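Local coordinates for nucleocapsid (Crimean-congo hemorrhagic fever virus, PDB 4AKL), which probably binds single- and double-stranded RNA to package the viral genome and probably cuts double-stranded DNA without sequence preference, at residues A129-R134 / T145-N150; A154-P159 / L416-E421; A302-V307 / H409-L414; S458-Q463 / Q467-V472. All coordinates share one frame; numbering follows the deposited sequence.

Contact 1: A129-R134 / T145-N150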
loop_
_atom_site.group_PDB
_atom_site.type_symbol
_atom_site.label_atom_id
_atom_site.label_comp_id
_atom_site.label_asym_id
_atom_site.label_seq_id
_atom_site.Cartn_x
_atom_site.Cartn_y
_atom_site.Cartn_z
ATOM N N ALA A 129 7.707 -4.351 -7.586
ATOM C CA ALA A 129 8.885 -3.537 -7.373
ATOM C C ALA A 129 9.148 -3.259 -5.872
ATOM O O ALA A 129 10.283 -3.248 -5.443
ATOM C CB ALA A 129 8.818 -2.241 -8.173
ATOM N N ALA A 130 8.091 -3.047 -5.118
ATOM C CA ALA A 130 8.183 -2.773 -3.681
ATOM C C ALA A 130 8.718 -3.975 -2.916
ATOM O O ALA A 130 9.515 -3.832 -2.016
ATOM C CB ALA A 130 6.829 -2.352 -3.121
ATOM N N LEU A 131 8.266 -5.143 -3.272
ATOM C CA LEU A 131 8.780 -6.345 -2.636
ATOM C C LEU A 131 10.262 -6.572 -3.027
ATOM O O LEU A 131 11.092 -6.888 -2.169
ATOM C CB LEU A 131 7.922 -7.534 -2.968
ATOM C CG LEU A 131 6.489 -7.493 -2.424
ATOM C CD1 LEU A 131 5.573 -8.590 -3.176
ATOM C CD2 LEU A 131 6.392 -7.653 -0.864
ATOM N N LYS A 132 10.585 -6.372 -4.297
ATOM C CA LYS A 132 11.968 -6.480 -4.743
ATOM C C LYS A 132 12.916 -5.518 -4.005
ATOM O O LYS A 132 13.984 -5.939 -3.542
ATOM C CB LYS A 132 12.069 -6.249 -6.248
ATOM C CG LYS A 132 13.503 -6.499 -6.843
ATOM C CD LYS A 132 13.463 -6.592 -8.380
ATOM C CE LYS A 132 14.880 -6.412 -9.020
ATOM N NZ LYS A 132 15.865 -7.246 -8.345
ATOM N N TRP A 133 12.514 -4.245 -3.907
ATOM C CA TRP A 133 13.263 -3.247 -3.218
ATOM C C TRP A 133 13.541 -3.716 -1.800
ATOM O O TRP A 133 14.695 -3.672 -1.372
ATOM C CB TRP A 133 12.477 -1.946 -3.220
ATOM C CG TRP A 133 13.056 -0.787 -2.521
ATOM C CD1 TRP A 133 13.847 0.205 -3.054
ATOM C CD2 TRP A 133 12.867 -0.457 -1.163
ATOM N NE1 TRP A 133 14.171 1.139 -2.097
ATOM C CE2 TRP A 133 13.581 0.761 -0.916
ATOM C CE3 TRP A 133 12.168 -1.051 -0.118
ATOM C CZ2 TRP A 133 13.594 1.389 0.351
ATOM C CZ3 TRP A 133 12.185 -0.424 1.159
ATOM C CH2 TRP A 133 12.904 0.785 1.360
ATOM N N ARG A 134 12.497 -4.160 -1.083
ATOM C CA ARG A 134 12.646 -4.656 0.274
ATOM C C ARG A 134 13.660 -5.839 0.377
ATOM O O ARG A 134 14.540 -5.817 1.213
ATOM C CB ARG A 134 11.302 -5.087 0.844
ATOM C CG ARG A 134 10.399 -3.944 1.138
ATOM C CD ARG A 134 9.017 -4.360 1.391
ATOM N NE ARG A 134 8.225 -3.211 1.952
ATOM C CZ ARG A 134 7.894 -3.024 3.231
ATOM N NH1 ARG A 134 8.245 -3.890 4.189
ATOM N NH2 ARG A 134 7.160 -1.964 3.567
ATOM N N THR A 145 8.989 -5.021 10.057
ATOM C CA THR A 145 9.522 -4.571 8.762
ATOM C C THR A 145 9.372 -5.630 7.671
ATOM O O THR A 145 10.120 -5.622 6.691
ATOM C CB THR A 145 10.992 -4.152 8.936
ATOM O OG1 THR A 145 11.737 -5.216 9.590
ATOM C CG2 THR A 145 11.085 -2.800 9.753
ATOM N N ALA A 146 8.414 -6.538 7.851
ATOM C CA ALA A 146 8.190 -7.669 6.945
ATOM C C ALA A 146 7.111 -7.401 5.938
ATOM O O ALA A 146 6.294 -6.485 6.111
ATOM C CB ALA A 146 7.822 -8.996 7.766
ATOM N N ALA A 147 7.131 -8.208 4.868
ATOM C CA ALA A 147 6.009 -8.304 3.925
ATOM C C ALA A 147 5.068 -9.351 4.475
ATOM O O ALA A 147 5.442 -10.492 4.644
ATOM C CB ALA A 147 6.496 -8.684 2.537
ATOM N N LEU A 148 3.849 -8.954 4.770
ATOM C CA LEU A 148 2.847 -9.841 5.344
ATOM C C LEU A 148 2.273 -10.724 4.283
ATOM O O LEU A 148 2.162 -10.328 3.133
ATOM C CB LEU A 148 1.722 -9.036 6.005
ATOM C CG LEU A 148 2.162 -8.286 7.269
ATOM C CD1 LEU A 148 1.131 -7.273 7.700
ATOM C CD2 LEU A 148 2.440 -9.266 8.355
ATOM N N SER A 149 1.930 -11.946 4.692
ATOM C CA SER A 149 1.405 -12.952 3.778
ATOM C C SER A 149 0.394 -13.904 4.417
ATOM O O SER A 149 0.072 -14.915 3.826
ATOM C CB SER A 149 2.555 -13.787 3.260
ATOM O OG SER A 149 2.876 -14.816 4.220
ATOM N N ASN A 150 -0.093 -13.586 5.623
ATOM C CA ASN A 150 -1.113 -14.413 6.280
ATOM C C ASN A 150 -2.469 -13.900 5.734
ATOM O O ASN A 150 -2.496 -13.408 4.574
ATOM C CB ASN A 150 -0.966 -14.342 7.809
ATOM C CG ASN A 150 0.046 -15.351 8.363
ATOM O OD1 ASN A 150 0.938 -15.891 7.637
ATOM N ND2 ASN A 150 -0.093 -15.634 9.676
HETATM O O HOH W 1 10.277 -5.744 4.010
#
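Arg-134 and Leu-131, one helical turn apart on helix 120-136, meet the loop that follows this same helix: within a mainly helical fold, residues 145-147 of that loop fold back against the helix they come from. The Arg-134 side chain carries the polar half of the contact. From CB, which points toward the loop, CG leaves anti to the carbonyl carbon (chi1 -71°) and lies at the edge of the neighbouring Trp-133 ring, in its plane. The chain then runs extended to NE, which forms a salt bridge with Asp-305. At the tip, Arg-134 NH1 has Thr-145 O at its edge, near the guanidinium plane, 3.6 Å away, too far for a direct bond. Water 1 fills the step between them: it accepts from Arg-134 NH1 at 2.8 Å and donates to Thr-145 O at 2.7 Å. NH1 is also hydrogen-bonded to the carbonyl of Phe-466, and NE and NH1 together fix the rotation of the group against three separate parts of the chain. Ala-146 O stands 3.8 Å from Arg-134 NH1, placed obliquely to the guanidinium. Thr-145 OG1 turns to Asn-142 and Val-141 instead. One turn back, at Leu-131, the contact is apolar: Leu-131 CD2 lies 3.6 Å from Ala-147 CB.

Contact 2: A154-P159 / L416-E421; sequences AEYKVP and LRTNTE
Tyr-156 and Lys-157 reach across to Thr-418 and Thr-420, joining a short strand to an irregular loop nearly 260 residues further along the chain. In the first shell, the phenol oxygen Tyr-156 OH meets the methyl Thr-418 CG2 at 4.0 Å, the two side chains crossing at about a right angle. With CG of Tyr-156 anti to its own N (chi1 -165°), the ring carries OH toward the loop although the CB bond does not point there. Thr-418 directs that methyl by setting OG1 between the backbone N and the carbonyl carbon (chi1 57°). One residue on, Lys-157 crosses Thr-420 at about a right angle. Its side chain is modelled in two conformers; in the one described, which bends twice, Lys-157 CG lies 3.4 Å from Thr-420 OG1, and the close approach of the amine to the threonine methyl is doubtful.

The second shell supplies what the direct contact lacks. Tyr-156 OH is hydrogen-bonded to Ser-458 OG of helix 450-460, and its ring packs on Leu-455 and Leu-459. The carbonyl of Lys-157 is held by the side-chain amide of Asn-424, a residue on which Tyr-156 and Thr-418 both rest. Strand 155-156 itself pairs in parallel with strand 480-481 at the C-terminus. No hydrogen bond spans the two segments: a tyrosine and a lysine pack on two threonines by van der Waals contact, while the directional bonds of the phenol oxygen and the Lys-157 carbonyl go to Ser-458 and Asn-424.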
loop_
_atom_site.group_PDB
_atom_site.type_symbol
_atom_site.label_atom_id
_atom_site.label_comp_id
_atom_site.label_asym_id
_atom_site.label_seq_id
_atom_site.Cartn_x
_atom_site.Cartn_y
_atom_site.Cartn_z
ATOM N N ALA A 154 -10.175 -12.244 11.267
ATOM C CA ALA A 154 -11.599 -12.636 11.238
ATOM C C ALA A 154 -12.384 -11.836 12.261
ATOM O O ALA A 154 -13.508 -11.417 12.011
ATOM C CB ALA A 154 -11.757 -14.122 11.539
ATOM N N GLU A 155 -11.771 -11.645 13.419
ATOM C CA GLU A 155 -12.380 -10.987 14.539
ATOM C C GLU A 155 -11.548 -9.755 14.863
ATOM O O GLU A 155 -10.332 -9.769 14.688
ATOM C CB GLU A 155 -12.395 -11.935 15.757
ATOM C CG GLU A 155 -12.597 -13.469 15.445
ATOM C CD GLU A 155 -14.056 -14.034 15.570
ATOM O OE1 GLU A 155 -14.783 -13.696 16.537
ATOM O OE2 GLU A 155 -14.457 -14.846 14.693
ATOM N N TYR A 156 -12.194 -8.687 15.332
ATOM C CA TYR A 156 -11.472 -7.514 15.839
ATOM C C TYR A 156 -12.098 -7.140 17.143
ATOM O O TYR A 156 -13.258 -6.723 17.179
ATOM C CB TYR A 156 -11.558 -6.365 14.864
ATOM C CG TYR A 156 -10.597 -5.216 15.065
ATOM C CD1 TYR A 156 -9.231 -5.402 15.005
ATOM C CD2 TYR A 156 -11.063 -3.909 15.240
ATOM C CE1 TYR A 156 -8.335 -4.329 15.149
ATOM C CE2 TYR A 156 -10.174 -2.830 15.382
ATOM C CZ TYR A 156 -8.817 -3.048 15.339
ATOM O OH TYR A 156 -7.948 -1.979 15.483
ATOM N N LYS A 157 -11.315 -7.294 18.207
ATOM C CA LYS A 157 -11.770 -7.024 19.564
ATOM C C LYS A 157 -11.505 -5.577 19.922
ATOM O O LYS A 157 -10.366 -5.139 19.891
ATOM C CB LYS A 157 -11.049 -7.916 20.568
ATOM C CG LYS A 157 -11.460 -7.673 22.008
ATOM C CD LYS A 157 -12.830 -8.214 22.288
ATOM C CE LYS A 157 -13.465 -7.499 23.461
ATOM N NZ LYS A 157 -12.489 -7.147 24.529
ATOM N N VAL A 158 -12.567 -4.844 20.263
ATOM C CA VAL A 158 -12.480 -3.458 20.713
ATOM C C VAL A 158 -13.321 -3.341 21.968
ATOM O O VAL A 158 -14.155 -4.178 22.180
ATOM C CB VAL A 158 -13.015 -2.460 19.645
ATOM C CG1 VAL A 158 -12.202 -2.561 18.329
ATOM C CG2 VAL A 158 -14.489 -2.669 19.380
ATOM N N PRO A 159 -13.106 -2.301 22.796
ATOM C CA PRO A 159 -13.979 -1.991 23.923
ATOM C C PRO A 159 -15.429 -1.767 23.499
ATOM O O PRO A 159 -15.655 -1.192 22.447
ATOM C CB PRO A 159 -13.429 -0.672 24.459
ATOM C CG PRO A 159 -12.132 -0.525 23.897
ATOM C CD PRO A 159 -11.961 -1.386 22.731
ATOM N N LEU A 416 0.185 1.879 17.937
ATOM C CA LEU A 416 -0.640 1.781 19.157
ATOM C C LEU A 416 -1.154 0.360 19.254
ATOM O O LEU A 416 -1.589 -0.189 18.228
ATOM C CB LEU A 416 -1.825 2.744 19.166
ATOM C CG LEU A 416 -1.514 4.204 19.495
ATOM C CD1 LEU A 416 -2.699 5.080 19.131
ATOM C CD2 LEU A 416 -1.097 4.411 20.983
ATOM N N ARG A 417 -1.122 -0.215 20.474
ATOM C CA ARG A 417 -1.525 -1.625 20.675
ATOM C C ARG A 417 -2.979 -1.838 20.335
ATOM O O ARG A 417 -3.786 -0.915 20.425
ATOM C CB ARG A 417 -1.262 -2.112 22.135
ATOM C CG ARG A 417 0.215 -2.265 22.485
ATOM C CD ARG A 417 0.454 -2.736 23.911
ATOM N NE ARG A 417 1.895 -2.904 24.192
ATOM C CZ ARG A 417 2.645 -3.966 23.841
ATOM N NH1 ARG A 417 2.126 -5.023 23.187
ATOM N NH2 ARG A 417 3.951 -3.972 24.150
ATOM N N THR A 418 -3.299 -3.060 19.936
ATOM C CA THR A 418 -4.660 -3.463 19.668
ATOM C C THR A 418 -5.195 -4.474 20.690
ATOM O O THR A 418 -6.352 -4.837 20.615
ATOM C CB THR A 418 -4.798 -4.073 18.247
ATOM O OG1 THR A 418 -3.907 -5.184 18.101
ATOM C CG2 THR A 418 -4.493 -2.984 17.143
ATOM N N ASN A 419 -4.366 -4.911 21.644
ATOM C CA ASN A 419 -4.775 -6.009 22.575
ATOM C C ASN A 419 -5.745 -5.568 23.675
ATOM O O ASN A 419 -5.886 -4.374 23.963
ATOM C CB ASN A 419 -3.561 -6.721 23.146
ATOM C CG ASN A 419 -2.513 -5.774 23.682
ATOM O OD1 ASN A 419 -2.549 -5.361 24.851
ATOM N ND2 ASN A 419 -1.533 -5.434 22.813
ATOM N N THR A 420 -6.434 -6.531 24.281
ATOM C CA THR A 420 -7.463 -6.185 25.292
ATOM C C THR A 420 -6.864 -5.831 26.652
ATOM O O THR A 420 -7.541 -5.184 27.443
ATOM C CB THR A 420 -8.514 -7.283 25.458
ATOM O OG1 THR A 420 -8.897 -7.767 24.173
ATOM C CG2 THR A 420 -9.771 -6.746 26.188
ATOM N N GLU A 421 -5.613 -6.230 26.927
ATOM C CA GLU A 421 -4.929 -5.863 28.195
ATOM C C GLU A 421 -4.822 -4.331 28.339
ATOM O O GLU A 421 -4.871 -3.807 29.456
ATOM C CB GLU A 421 -3.540 -6.478 28.298
ATOM C CG GLU A 421 -3.517 -8.025 28.411
ATOM C CD GLU A 421 -3.522 -8.754 27.057
ATOM O OE1 GLU A 421 -3.904 -8.162 26.001
ATOM O OE2 GLU A 421 -3.136 -9.941 27.068
#

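Contact 3: A302-V307 / H409-L414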
loop_
_atom_site.group_PDB
_atom_site.type_symbol
_atom_site.label_atom_id
_atom_site.label_comp_id
_atom_site.label_asym_id
_atom_site.label_seq_id
_atom_site.Cartn_x
_atom_site.Cartn_y
_atom_site.Cartn_z
ATOM N N ALA A 302 -3.724 -0.945 -5.518
ATOM C CA ALA A 302 -3.502 0.472 -5.225
ATOM C C ALA A 302 -2.998 0.751 -3.811
ATOM O O ALA A 302 -2.744 1.906 -3.500
ATOM C CB ALA A 302 -4.773 1.283 -5.490
ATOM N N GLN A 303 -2.868 -0.270 -2.948
ATOM C CA GLN A 303 -2.417 -0.042 -1.562
ATOM C C GLN A 303 -0.999 0.470 -1.559
ATOM O O GLN A 303 -0.100 -0.137 -2.162
ATOM C CB GLN A 303 -2.468 -1.323 -0.706
ATOM C CG GLN A 303 -3.814 -1.594 -0.046
ATOM C CD GLN A 303 -3.882 -2.964 0.571
ATOM O OE1 GLN A 303 -2.846 -3.562 0.939
ATOM N NE2 GLN A 303 -5.089 -3.487 0.682
ATOM N N ILE A 304 -0.785 1.569 -0.877
ATOM C CA ILE A 304 0.516 2.172 -0.859
ATOM C C ILE A 304 1.478 1.308 0.004
ATOM O O ILE A 304 1.103 0.792 1.021
ATOM C CB ILE A 304 0.392 3.649 -0.456
ATOM C CG1 ILE A 304 1.766 4.299 -0.470
ATOM C CG2 ILE A 304 -0.308 3.821 0.918
ATOM C CD1 ILE A 304 1.659 5.866 -0.445
ATOM N N ASP A 305 2.696 1.124 -0.477
ATOM C CA ASP A 305 3.750 0.670 0.339
ATOM C C ASP A 305 4.462 1.918 0.829
ATOM O O ASP A 305 5.183 2.598 0.064
ATOM C CB ASP A 305 4.705 -0.235 -0.441
ATOM C CG ASP A 305 5.811 -0.803 0.449
ATOM O OD1 ASP A 305 6.147 -0.139 1.442
ATOM O OD2 ASP A 305 6.332 -1.924 0.151
ATOM N N THR A 306 4.268 2.212 2.101
ATOM C CA THR A 306 4.645 3.477 2.685
ATOM C C THR A 306 6.127 3.749 2.582
ATOM O O THR A 306 6.532 4.820 2.172
ATOM C CB THR A 306 4.146 3.567 4.159
ATOM O OG1 THR A 306 2.724 3.540 4.148
ATOM C CG2 THR A 306 4.609 4.860 4.910
ATOM N N VAL A 307 6.939 2.783 2.927
ATOM C CA VAL A 307 8.332 3.021 2.890
ATOM C C VAL A 307 8.868 3.058 1.438
ATOM O O VAL A 307 9.693 3.909 1.109
ATOM C CB VAL A 307 9.105 2.043 3.822
ATOM C CG1 VAL A 307 9.122 0.640 3.268
ATOM C CG2 VAL A 307 10.552 2.580 4.032
ATOM N N HIS A 409 3.043 11.944 13.028
ATOM C CA HIS A 409 2.705 11.605 11.651
ATOM C C HIS A 409 1.690 10.462 11.680
ATOM O O HIS A 409 1.815 9.547 12.488
ATOM C CB HIS A 409 3.960 11.290 10.846
ATOM C CG HIS A 409 4.931 12.409 10.864
ATOM N ND1 HIS A 409 4.827 13.473 10.011
ATOM C CD2 HIS A 409 5.990 12.675 11.683
ATOM C CE1 HIS A 409 5.790 14.339 10.269
ATOM N NE2 HIS A 409 6.517 13.880 11.278
ATOM N N THR A 410 0.695 10.550 10.792
ATOM C CA THR A 410 -0.497 9.710 10.831
ATOM C C THR A 410 -0.241 8.257 11.199
ATOM O O THR A 410 -0.729 7.785 12.208
ATOM C CB THR A 410 -1.323 9.853 9.520
ATOM O OG1 THR A 410 -1.628 11.231 9.344
ATOM C CG2 THR A 410 -2.648 9.098 9.556
ATOM N N LYS A 411 0.557 7.544 10.402
ATOM C CA LYS A 411 0.641 6.113 10.571
ATOM C C LYS A 411 1.368 5.615 11.857
ATOM O O LYS A 411 1.450 4.382 12.077
ATOM C CB LYS A 411 1.119 5.478 9.264
ATOM C CG LYS A 411 -0.065 5.363 8.328
ATOM C CD LYS A 411 0.256 4.920 6.959
ATOM C CE LYS A 411 -1.016 4.884 6.146
ATOM N NZ LYS A 411 -0.700 4.649 4.753
ATOM N N SER A 412 1.867 6.539 12.701
ATOM C CA SER A 412 2.407 6.163 13.965
ATOM C C SER A 412 1.328 5.547 14.814
ATOM O O SER A 412 1.640 4.784 15.713
ATOM C CB SER A 412 3.085 7.296 14.671
ATOM O OG SER A 412 4.273 7.673 14.002
ATOM N N ILE A 413 0.058 5.883 14.515
ATOM C CA ILE A 413 -1.107 5.225 15.111
ATOM C C ILE A 413 -1.071 3.705 15.042
ATOM O O ILE A 413 -1.557 3.043 15.959
ATOM C CB ILE A 413 -2.453 5.777 14.464
ATOM C CG1 ILE A 413 -2.809 7.097 15.084
ATOM C CG2 ILE A 413 -3.605 4.924 14.773
ATOM C CD1 ILE A 413 -3.798 7.963 14.241
ATOM N N LEU A 414 -0.510 3.141 13.969
ATOM C CA LEU A 414 -0.443 1.704 13.799
ATOM C C LEU A 414 0.532 1.039 14.795
ATOM O O LEU A 414 0.505 -0.160 14.947
ATOM C CB LEU A 414 -0.022 1.363 12.361
ATOM C CG LEU A 414 -1.068 1.697 11.309
ATOM C CD1 LEU A 414 -0.522 1.415 9.933
ATOM C CD2 LEU A 414 -2.384 0.939 11.561
#
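Lys-411 brings its amine to Ile-304 and Thr-306, crossing both at a slant and linking the 3-10 segment 410-414 to the start of helix 306-316 in the interior of the helical body. The lysine chain is extended beyond CG, which delivers NZ at full length. Against Thr-306 it runs past the hydroxyl: Thr-306 OG1 lies 4.0 Å from Lys-411 CD and 3.6 Å from Lys-411 NZ, too long for a hydrogen bond. Thr-306 presents this oxygen because OG1 stands anti to its carbonyl carbon (chi1 -64°), beside the backbone N. On the other partner the ammonium group meets a methyl instead, Ile-304 CG2 approaching Lys-411 NZ at 3.9 Å. The lysine side chain also touches Leu-454 and Gln-457 of helix 450-460.

What brings the amine and the hydroxyl together is a third group. Glu-387 of helix 385-392 forms a salt bridge with Lys-411 NZ through OE2 and a hydrogen bond with Thr-306 OG1 through OE1, its two carboxylate oxygens thus shared between the segments; NZ is also hydrogen-bonded to His-453 NE2. Beside this, Asp-305 is the N-cap of helix 306-316, its OD1 capping weakly the backbone N of Phe-308 while OD2 takes Arg-134 NE and Asn-468 ND2. The chemistry is that of a buried ion pair: Glu-387 probably balances the lysine charge and polarises the threonine hydroxyl, so that the two segments are joined through a carboxylate and touch each other only loosely.

Contact 4: S458-Q463 / Q467-V472; sequences SLVGKQ and QNAYNV
Gln-467 and Gln-463 provide the direct hydrogen bond between the two segments, where the chain leaves helix 450-460 and folds back beside its end. Gln-463 N donates to Gln-467 OE1 at 2.8 Å, with an N-H...O angle of 152° and the donor in the carbonyl plane. The Gln-467 chain is extended beyond CG, carrying its amide across the gap, and Lys-462 CA lies 3.3 Å from Gln-467 OE1. Ser-464 N adds a weak bond to OE1, and Gln-467 NE2 donates to the carbonyl of Ala-143, which fixes the flip of the amide.

A water makes the second polar link: water 2 sits 3.0 Å from Lys-462 NZ and 2.9 Å from Gln-467 O. The lysine chain kinks at chi3 (68°) to get there, and its amine is also weakly bonded to Gln-457.

Apolar side chains meet as well. Ala-469 CB lies 3.9 Å from Lys-462 CD and 4.1 Å from Val-460 CG2, while Val-472 CG1 comes within 4.2 Å of Val-460 CB.

Backbone turns set both sides. Gly-461, the first residue to leave helical angles, forms a Schellman motif with phi of 113°, a conformation that calls for glycine. In the segment 467-472, Asn-468 OD1 accepts from Tyr-470 N in an Asx turn, overlapping a type I turn from Ala-469 to Val-472. The chemistry implies that a backbone N-H beyond the helix end, that of Gln-463, is satisfied in plane by the side-chain oxygen of Gln-467, with a water joining the lysine amine to the Gln-467 carbonyl.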
loop_
_atom_site.group_PDB
_atom_site.type_symbol
_atom_site.label_atom_id
_atom_site.label_comp_id
_atom_site.label_asym_id
_atom_site.label_seq_id
_atom_site.Cartn_x
_atom_site.Cartn_y
_atom_site.Cartn_z
ATOM N N SER A 458 -5.421 -1.760 10.128
ATOM C CA SER A 458 -5.420 -2.493 11.374
ATOM C C SER A 458 -6.152 -3.801 11.191
ATOM O O SER A 458 -5.745 -4.793 11.743
ATOM C CB SER A 458 -6.096 -1.701 12.498
ATOM O OG SER A 458 -5.869 -2.320 13.729
ATOM N N LEU A 459 -7.225 -3.802 10.415
ATOM C CA LEU A 459 -8.027 -5.023 10.177
ATOM C C LEU A 459 -7.314 -6.085 9.293
ATOM O O LEU A 459 -7.603 -7.292 9.429
ATOM C CB LEU A 459 -9.407 -4.690 9.585
ATOM C CG LEU A 459 -10.444 -3.958 10.457
ATOM C CD1 LEU A 459 -11.664 -3.737 9.623
ATOM C CD2 LEU A 459 -10.811 -4.723 11.770
ATOM N N VAL A 460 -6.408 -5.650 8.402
ATOM C CA VAL A 460 -5.645 -6.593 7.620
ATOM C C VAL A 460 -4.548 -7.242 8.503
ATOM O O VAL A 460 -4.052 -8.296 8.160
ATOM C CB VAL A 460 -5.041 -6.003 6.331
ATOM C CG1 VAL A 460 -6.152 -5.286 5.463
ATOM C CG2 VAL A 460 -3.933 -5.088 6.653
ATOM N N GLY A 461 -4.216 -6.609 9.629
ATOM C CA GLY A 461 -3.289 -7.135 10.604
ATOM C C GLY A 461 -1.999 -6.368 10.738
ATOM O O GLY A 461 -1.078 -6.861 11.406
ATOM N N LYS A 462 -1.903 -5.179 10.132
ATOM C CA LYS A 462 -0.690 -4.394 10.233
ATOM C C LYS A 462 -0.559 -3.901 11.649
ATOM O O LYS A 462 -1.507 -3.372 12.206
ATOM C CB LYS A 462 -0.657 -3.193 9.247
ATOM C CG LYS A 462 -0.574 -3.612 7.769
ATOM C CD LYS A 462 -0.741 -2.457 6.736
ATOM C CE LYS A 462 0.450 -1.476 6.770
ATOM N NZ LYS A 462 0.577 -0.499 5.606
ATOM N N GLN A 463 0.614 -4.094 12.215
ATOM C CA GLN A 463 0.959 -3.598 13.522
ATOM C C GLN A 463 2.197 -2.666 13.515
ATOM O O GLN A 463 2.789 -2.415 14.561
ATOM C CB GLN A 463 1.180 -4.768 14.444
ATOM C CG GLN A 463 -0.090 -5.523 14.663
ATOM C CD GLN A 463 0.036 -6.609 15.631
ATOM O OE1 GLN A 463 -0.914 -7.316 15.834
ATOM N NE2 GLN A 463 1.212 -6.770 16.259
ATOM N N GLN A 467 5.335 -2.385 7.580
ATOM C CA GLN A 467 4.881 -3.623 6.980
ATOM C C GLN A 467 4.238 -3.390 5.644
ATOM O O GLN A 467 3.572 -2.412 5.459
ATOM C CB GLN A 467 3.879 -4.346 7.905
ATOM C CG GLN A 467 4.553 -5.088 8.998
ATOM C CD GLN A 467 3.671 -5.380 10.192
ATOM O OE1 GLN A 467 2.600 -4.758 10.395
ATOM N NE2 GLN A 467 4.123 -6.320 11.015
ATOM N N ASN A 468 4.463 -4.290 4.709
ATOM C CA ASN A 468 3.797 -4.297 3.400
ATOM C C ASN A 468 2.750 -5.355 3.521
ATOM O O ASN A 468 3.048 -6.492 3.982
ATOM C CB ASN A 468 4.811 -4.571 2.288
ATOM C CG ASN A 468 4.163 -4.947 0.918
ATOM O OD1 ASN A 468 3.339 -5.881 0.809
ATOM N ND2 ASN A 468 4.574 -4.242 -0.120
ATOM N N ALA A 469 1.519 -5.035 3.122
ATOM C CA ALA A 469 0.406 -5.993 3.294
ATOM C C ALA A 469 -0.216 -6.422 1.967
ATOM O O ALA A 469 -1.357 -6.942 1.956
ATOM C CB ALA A 469 -0.670 -5.410 4.250
ATOM N N TYR A 470 0.522 -6.240 0.869
ATOM C CA TYR A 470 0.018 -6.595 -0.446
ATOM C C TYR A 470 -0.431 -8.063 -0.532
ATOM O O TYR A 470 -1.494 -8.289 -1.067
ATOM C CB TYR A 470 1.025 -6.296 -1.585
ATOM C CG TYR A 470 0.479 -6.705 -2.966
ATOM C CD1 TYR A 470 -0.699 -6.158 -3.433
ATOM C CD2 TYR A 470 1.137 -7.626 -3.791
ATOM C CE1 TYR A 470 -1.222 -6.496 -4.648
ATOM C CE2 TYR A 470 0.607 -7.964 -5.047
ATOM C CZ TYR A 470 -0.579 -7.385 -5.453
ATOM O OH TYR A 470 -1.174 -7.657 -6.654
ATOM N N ASN A 471 0.354 -9.022 0.002
ATOM C CA ASN A 471 0.012 -10.495 -0.047
ATOM C C ASN A 471 -0.857 -11.046 1.083
ATOM O O ASN A 471 -0.894 -12.227 1.295
ATOM C CB ASN A 471 1.301 -11.359 -0.131
ATOM C CG ASN A 471 2.032 -11.150 -1.394
ATOM O OD1 ASN A 471 1.435 -11.210 -2.473
ATOM N ND2 ASN A 471 3.332 -10.902 -1.302
ATOM N N VAL A 472 -1.524 -10.170 1.819
ATOM C CA VAL A 472 -2.515 -10.553 2.822
ATOM C C VAL A 472 -3.801 -10.862 2.021
ATOM O O VAL A 472 -4.188 -10.091 1.123
ATOM C CB VAL A 472 -2.700 -9.444 3.925
ATOM C CG1 VAL A 472 -3.923 -9.656 4.697
ATOM C CG2 VAL A 472 -1.524 -9.441 4.856
HETATM O O HOH W 2 2.862 -0.244 3.659
#

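Contacts 1, 3 and 4 are largely buried and lie within 14 Å of one another between centres; contact 2, 22 Å from the chain centre, is more exposed. The inner three share Asp-305, which holds both Arg-134 of contact 1 and Asn-468 of contact 4, while the backbone of Asn-468 pairs with Ala-146 and Leu-148. Contact 2 joins contact 4 through Tyr-156 and Ser-458, so helix 450-460 serves both. Their chemistry follows position: water bridges appear in contacts 1 and 4, a carboxylate-mediated ion pair in contact 3, and loose van der Waals packing in contact 2. Contact 3 is nested within the long loop closed by contact 2.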